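Local coordinates for ferredoxin-like protein of unknown function (Thermobifida fusca, PDB 3BGU), which is of unknown function but forms a dimer of ferredoxin-like subunits of the stress-responsive alpha/beta barrel family and binds nitrobenzene in the crystal, at residues 20-25 and 111-116; 24-30 and 72-78. All coordinates share one frame; numbering follows the deposited sequence.

Interaction 1: residues 20-25 and 111-116. With NBZ (nitrobenzene), chain N.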
# COMPACT_ATOMS: atom_id res chain seq x y z
N MSE A 20 8.94 -3.58 -16.08
CA MSE A 20 9.05 -3.51 -14.64
C MSE A 20 7.69 -3.22 -14.03
O MSE A 20 7.11 -2.16 -14.27
CB MSE A 20 10.07 -2.44 -14.19
CG MSE A 20 10.17 -2.26 -12.64
SE MSE A 20 11.43 -0.81 -12.18
CE MSE A 20 10.32 0.71 -12.71
N GLY A 21 7.18 -4.16 -13.25
CA GLY A 21 5.98 -3.94 -12.48
C GLY A 21 6.16 -2.95 -11.36
O GLY A 21 7.10 -3.03 -10.59
N ILE A 22 5.28 -1.97 -11.30
CA ILE A 22 5.37 -0.89 -10.34
C ILE A 22 4.13 -0.92 -9.50
O ILE A 22 3.00 -0.80 -10.02
CB ILE A 22 5.48 0.48 -11.02
CG1 ILE A 22 6.74 0.58 -11.88
CG2 ILE A 22 5.46 1.60 -9.97
CD1 ILE A 22 6.86 1.80 -12.66
N ARG A 23 4.30 -1.09 -8.20
CA ARG A 23 3.18 -0.94 -7.26
C ARG A 23 3.15 0.49 -6.72
O ARG A 23 4.06 0.95 -6.10
CB ARG A 23 3.20 -1.97 -6.15
CG ARG A 23 2.20 -1.71 -5.07
CD ARG A 23 1.87 -3.02 -4.30
NE ARG A 23 1.12 -3.93 -5.16
CZ ARG A 23 0.75 -5.15 -4.77
NH1 ARG A 23 1.00 -5.54 -3.55
NH2 ARG A 23 0.07 -5.90 -5.60
N HIS A 24 2.11 1.20 -7.11
CA HIS A 24 1.80 2.52 -6.57
C HIS A 24 0.87 2.36 -5.37
O HIS A 24 -0.19 1.68 -5.45
CB HIS A 24 1.09 3.38 -7.61
CG HIS A 24 0.44 4.59 -7.04
ND1 HIS A 24 1.19 5.60 -6.49
CD2 HIS A 24 -0.86 4.97 -6.89
CE1 HIS A 24 0.40 6.53 -6.01
NE2 HIS A 24 -0.85 6.17 -6.24
N ILE A 25 1.18 3.07 -4.31
CA ILE A 25 0.33 3.17 -3.13
C ILE A 25 0.17 4.62 -2.72
O ILE A 25 1.18 5.38 -2.63
CB ILE A 25 0.89 2.44 -1.95
CG1 ILE A 25 0.94 0.93 -2.29
CG2 ILE A 25 0.05 2.62 -0.68
CD1 ILE A 25 1.89 0.11 -1.35
N ALA A 111 2.51 8.79 -0.38
CA ALA A 111 2.60 7.84 -1.51
C ALA A 111 4.04 7.26 -1.62
O ALA A 111 5.06 7.88 -1.24
CB ALA A 111 2.22 8.53 -2.82
N VAL A 112 4.07 6.05 -2.20
CA VAL A 112 5.28 5.37 -2.63
C VAL A 112 4.94 4.63 -3.93
O VAL A 112 3.85 4.07 -4.08
CB VAL A 112 5.81 4.34 -1.54
CG1 VAL A 112 6.84 3.39 -2.12
CG2 VAL A 112 6.40 5.10 -0.31
N GLN A 113 5.90 4.59 -4.83
CA GLN A 113 5.89 3.57 -5.90
C GLN A 113 7.15 2.68 -5.74
O GLN A 113 8.27 3.16 -5.57
CB GLN A 113 5.94 4.21 -7.28
CG GLN A 113 4.78 5.05 -7.65
CD GLN A 113 4.85 6.49 -7.16
OE1 GLN A 113 5.89 7.18 -7.27
NE2 GLN A 113 3.73 6.97 -6.64
N PHE A 114 6.98 1.35 -5.70
CA PHE A 114 8.08 0.41 -5.61
C PHE A 114 7.99 -0.66 -6.69
O PHE A 114 6.91 -0.90 -7.24
CB PHE A 114 8.25 -0.17 -4.20
CG PHE A 114 7.22 -1.17 -3.78
CD1 PHE A 114 6.07 -0.77 -3.13
CD2 PHE A 114 7.46 -2.51 -3.95
CE1 PHE A 114 5.14 -1.71 -2.66
CE2 PHE A 114 6.51 -3.45 -3.54
CZ PHE A 114 5.36 -3.05 -2.91
N ALA A 115 9.15 -1.31 -6.94
CA ALA A 115 9.24 -2.34 -7.96
C ALA A 115 8.68 -3.67 -7.39
O ALA A 115 9.17 -4.19 -6.38
CB ALA A 115 10.68 -2.53 -8.45
N LEU A 116 7.66 -4.21 -8.03
CA LEU A 116 6.97 -5.36 -7.48
C LEU A 116 7.80 -6.64 -7.75
O LEU A 116 8.66 -6.65 -8.64
CB LEU A 116 5.49 -5.35 -7.99
CG LEU A 116 4.44 -6.21 -7.33
CD1 LEU A 116 4.32 -5.86 -5.87
CD2 LEU A 116 3.13 -6.03 -8.11
OXT LEU A 116 7.72 -7.67 -7.05
C1 NBZ N . -4.42 7.20 -7.15
C2 NBZ N . -5.47 6.65 -7.86
C3 NBZ N . -6.72 7.21 -7.81
C4 NBZ N . -6.90 8.39 -7.12
C5 NBZ N . -5.86 8.97 -6.39
C6 NBZ N . -4.58 8.39 -6.43
N1 NBZ N . -3.49 8.96 -5.73
O1 NBZ N . -3.63 9.89 -4.93
O2 NBZ N . -2.33 8.51 -5.88
O HOH W 1 8.98 -5.30 -10.73

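Interaction 2: residues 24-30 and 72-78. With NBZ (nitrobenzene), chain N; EDO (1,2-ethanediol), chain J.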
# COMPACT_ATOMS: atom_id res chain seq x y z
N HIS A 24 2.11 1.20 -7.11
CA HIS A 24 1.80 2.52 -6.57
C HIS A 24 0.87 2.36 -5.37
O HIS A 24 -0.19 1.68 -5.45
CB HIS A 24 1.09 3.38 -7.61
CG HIS A 24 0.44 4.59 -7.04
ND1 HIS A 24 1.19 5.60 -6.49
CD2 HIS A 24 -0.86 4.97 -6.89
CE1 HIS A 24 0.40 6.53 -6.01
NE2 HIS A 24 -0.85 6.17 -6.24
N ILE A 25 1.18 3.07 -4.31
CA ILE A 25 0.33 3.17 -3.13
C ILE A 25 0.17 4.62 -2.72
O ILE A 25 1.18 5.38 -2.63
CB ILE A 25 0.89 2.44 -1.95
CG1 ILE A 25 0.94 0.93 -2.29
CG2 ILE A 25 0.05 2.62 -0.68
CD1 ILE A 25 1.89 0.11 -1.35
N ALA A 26 -1.06 5.00 -2.44
CA ALA A 26 -1.37 6.24 -1.74
C ALA A 26 -2.26 6.00 -0.53
O ALA A 26 -3.24 5.29 -0.64
CB ALA A 26 -2.05 7.24 -2.68
N LEU A 27 -1.88 6.60 0.59
CA LEU A 27 -2.70 6.58 1.80
C LEU A 27 -3.21 8.01 2.08
O LEU A 27 -2.44 8.97 1.98
CB LEU A 27 -1.94 6.07 3.01
CG LEU A 27 -1.24 4.73 2.85
CD1 LEU A 27 -0.56 4.29 4.16
CD2 LEU A 27 -2.19 3.61 2.35
N PHE A 28 -4.51 8.10 2.36
CA PHE A 28 -5.20 9.33 2.62
C PHE A 28 -5.64 9.44 4.08
O PHE A 28 -6.12 8.47 4.68
CB PHE A 28 -6.46 9.45 1.77
CG PHE A 28 -6.26 9.20 0.32
CD1 PHE A 28 -5.15 9.68 -0.37
CD2 PHE A 28 -7.27 8.57 -0.40
CE1 PHE A 28 -5.06 9.37 -1.77
CE2 PHE A 28 -7.16 8.27 -1.75
CZ PHE A 28 -6.07 8.67 -2.43
N ARG A 29 -5.54 10.66 4.59
CA ARG A 29 -6.07 11.09 5.90
C ARG A 29 -7.09 12.20 5.61
O ARG A 29 -6.71 13.27 5.10
CB ARG A 29 -4.94 11.64 6.77
CG ARG A 29 -5.37 12.27 8.12
CD ARG A 29 -4.16 12.46 9.07
NE ARG A 29 -3.52 13.76 8.90
CZ ARG A 29 -3.88 14.86 9.57
NH1 ARG A 29 -4.85 14.82 10.47
NH2 ARG A 29 -3.24 16.00 9.36
N TRP A 30 -8.37 11.96 5.89
CA TRP A 30 -9.42 12.91 5.54
C TRP A 30 -9.32 14.14 6.42
O TRP A 30 -8.80 14.05 7.54
CB TRP A 30 -10.80 12.31 5.65
CG TRP A 30 -11.02 11.05 4.88
CD1 TRP A 30 -11.54 9.88 5.37
CD2 TRP A 30 -10.75 10.83 3.50
NE1 TRP A 30 -11.64 8.99 4.38
CE2 TRP A 30 -11.15 9.51 3.22
CE3 TRP A 30 -10.25 11.62 2.44
CZ2 TRP A 30 -11.06 8.97 1.94
CZ3 TRP A 30 -10.13 11.07 1.17
CH2 TRP A 30 -10.51 9.73 0.94
N TYR A 72 -4.09 6.02 8.99
CA TYR A 72 -4.78 6.89 8.05
C TYR A 72 -6.12 6.27 7.73
O TYR A 72 -6.47 5.23 8.30
CB TYR A 72 -3.88 7.15 6.83
CG TYR A 72 -3.00 8.35 6.96
CD1 TYR A 72 -2.62 8.81 8.20
CD2 TYR A 72 -2.57 9.02 5.84
CE1 TYR A 72 -1.85 9.94 8.33
CE2 TYR A 72 -1.78 10.16 5.94
CZ TYR A 72 -1.43 10.61 7.22
OH TYR A 72 -0.69 11.76 7.46
N ASP A 73 -6.90 6.91 6.85
CA ASP A 73 -8.30 6.58 6.68
C ASP A 73 -8.62 5.71 5.48
O ASP A 73 -9.72 5.16 5.41
CB ASP A 73 -9.13 7.86 6.54
CG ASP A 73 -9.07 8.71 7.78
OD1 ASP A 73 -9.62 8.24 8.78
OD2 ASP A 73 -8.38 9.75 7.79
N PHE A 74 -7.76 5.70 4.46
CA PHE A 74 -8.09 5.12 3.16
C PHE A 74 -6.78 4.80 2.41
O PHE A 74 -5.82 5.58 2.53
CB PHE A 74 -9.02 6.11 2.38
CG PHE A 74 -9.82 5.46 1.30
CD1 PHE A 74 -9.26 5.23 0.08
CD2 PHE A 74 -11.16 5.13 1.52
CE1 PHE A 74 -9.96 4.64 -0.94
CE2 PHE A 74 -11.89 4.50 0.50
CZ PHE A 74 -11.25 4.24 -0.72
N ALA A 75 -6.81 3.72 1.63
CA ALA A 75 -5.69 3.25 0.79
C ALA A 75 -6.14 3.04 -0.63
O ALA A 75 -7.28 2.54 -0.86
CB ALA A 75 -5.12 1.91 1.34
N VAL A 76 -5.30 3.41 -1.60
CA VAL A 76 -5.45 2.91 -2.98
C VAL A 76 -4.10 2.32 -3.46
O VAL A 76 -3.04 2.92 -3.25
CB VAL A 76 -5.98 4.01 -3.94
CG1 VAL A 76 -5.01 5.19 -3.97
CG2 VAL A 76 -6.20 3.46 -5.36
N VAL A 77 -4.16 1.17 -4.15
CA VAL A 77 -3.00 0.45 -4.68
C VAL A 77 -3.26 0.19 -6.16
O VAL A 77 -4.35 -0.21 -6.55
CB VAL A 77 -2.77 -0.91 -3.97
CG1 VAL A 77 -1.43 -1.54 -4.38
CG2 VAL A 77 -2.90 -0.77 -2.43
N ALA A 78 -2.25 0.44 -6.99
CA ALA A 78 -2.37 0.24 -8.43
C ALA A 78 -1.08 -0.32 -8.93
O ALA A 78 -0.02 0.22 -8.61
CB ALA A 78 -2.68 1.56 -9.18
C1 NBZ N . -4.42 7.20 -7.15
C2 NBZ N . -5.47 6.65 -7.86
C3 NBZ N . -6.72 7.21 -7.81
C4 NBZ N . -6.90 8.39 -7.12
C5 NBZ N . -5.86 8.97 -6.39
C6 NBZ N . -4.58 8.39 -6.43
N1 NBZ N . -3.49 8.96 -5.73
O1 NBZ N . -3.63 9.89 -4.93
O2 NBZ N . -2.33 8.51 -5.88
C1 EDO J . -11.72 11.41 10.11
O1 EDO J . -11.56 12.62 10.86
C2 EDO J . -10.36 11.06 9.56
O2 EDO J . -9.43 12.13 9.84
O HOH W 2 -12.29 6.18 4.80

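Interaction 1: residues 20-25 and 111-116
His24 and Gln113 stand side by side on one face of two antiparallel strands, and Gln113 NE2 donates to His24 ND1 (2.9 Å, 168° at the hydrogen). The amide and imidazole planes lie only 21° apart, and the bend of Gln113 at chi2 (84°) swings its amide alongside the ring. At the far edge of that ring His24 NE2 donates to nitrobenzene O2 at 2.8 Å. A histidine suits this place because its two nitrogens serve both neighbours, one accepting and one donating; Gln113 is thus a second-shell residue that probably helps to fix the ring's rotation. Gln113 OE1 is itself bound by Asn71 of the second subunit, so both ends of the amide are held.

On the reverse face, Arg23 CB sits over the Phe114 ring, 4.2 Å from its centroid, while Ile25 CD1 meets the same ring at its edge, 3.9 Å from Phe114 CE1. Further along the Arg23 side chain, Leu116 CD1 lies over one face of the guanidinium, whose NE forms a salt bridge with Asp79. Paired backbone bonds join Arg23 to Phe114 and Ile25 to Val112, and Leu116 N reaches Gly21 O at 2.9 Å. Gln113 N donates to the Asp64 carboxylate (OD1) of the second subunit. This is the first-to-last strand pairing of a ferredoxin-like sheet, here within a dimeric alpha/beta barrel.

Interaction 2: residues 24-30 and 72-78
The Tyr72 ring carries Arg29 CB over the centre of one face, 3.5 Å from the centroid, and meets Leu27 O at its edge; its hydroxyl is hydrogen-bonded to Asp108. The Trp30 indole has Phe28 CB against one face and water 2 in its plane at the edge; that water accepts from Trp30 NE1 and donates to Asp73 O. Trp30 and Phe74 meet obliquely, their planes 50° apart, with Trp30 CZ2 3.5 Å from Phe74 CB. Phe74 holds CG anti to the backbone N (chi1 -158°), which lets its ring run beside Phe28, Phe74 CD1 lying 3.9 Å from Phe28 CD2. Phe28 turns an edge to the ligand, CE1 being 3.5 Å from nitrobenzene O1.

From His24 to Phe28 the strands pair antiparallel, until a classic beta bulge, where Asp73 and Phe74 both face Phe28. Phe28 O takes a bond from Asp73 N at 2.8 Å and a weak one from Phe74 N. Asp73 OD2 then accepts from Trp30 N (2.9 Å) on its anti side, 32° out of the carboxylate plane, so a short acidic side chain stands in for a backbone carbonyl. Replacing Tyr72 by an alanine would probably strip Arg29 CB of its aromatic cover and leave Asp108 without that hydroxyl partner.

On the face of Ile25, Leu27 and Val77, Ala75 packs on Phe114 of the second subunit, an approach its small side chain probably suits. Towards the ligand, Ala26, Phe28 and Val76 present only carbon; this apolar wall beside the donor His24 is consistent with a site for small aromatic molecules.

Overall arrangement
Interactions 1 and 2 flank strand 21-30, the first pairing it with strand 106-115 and the second with strand 74-81, so that together they span three neighbouring strands of one sheet. Their centres are about 13 Å apart; His24 and Ile25 belong to both, and Arg23 NE of interaction 1 touches Val77 CG1 of interaction 2 at 3.6 Å. One face looks to the nitrobenzene pocket: the shared His24 supplies a polar donor, its ring steadied by Gln113 of interaction 1, interaction 2 adds Ala26, Phe28 and Val76, and Arg109 gives a further hydrogen bond. The opposite face packs against the second subunit, Ile25 on its Val77; that subunit also reaches strand 106-115 through Gln113.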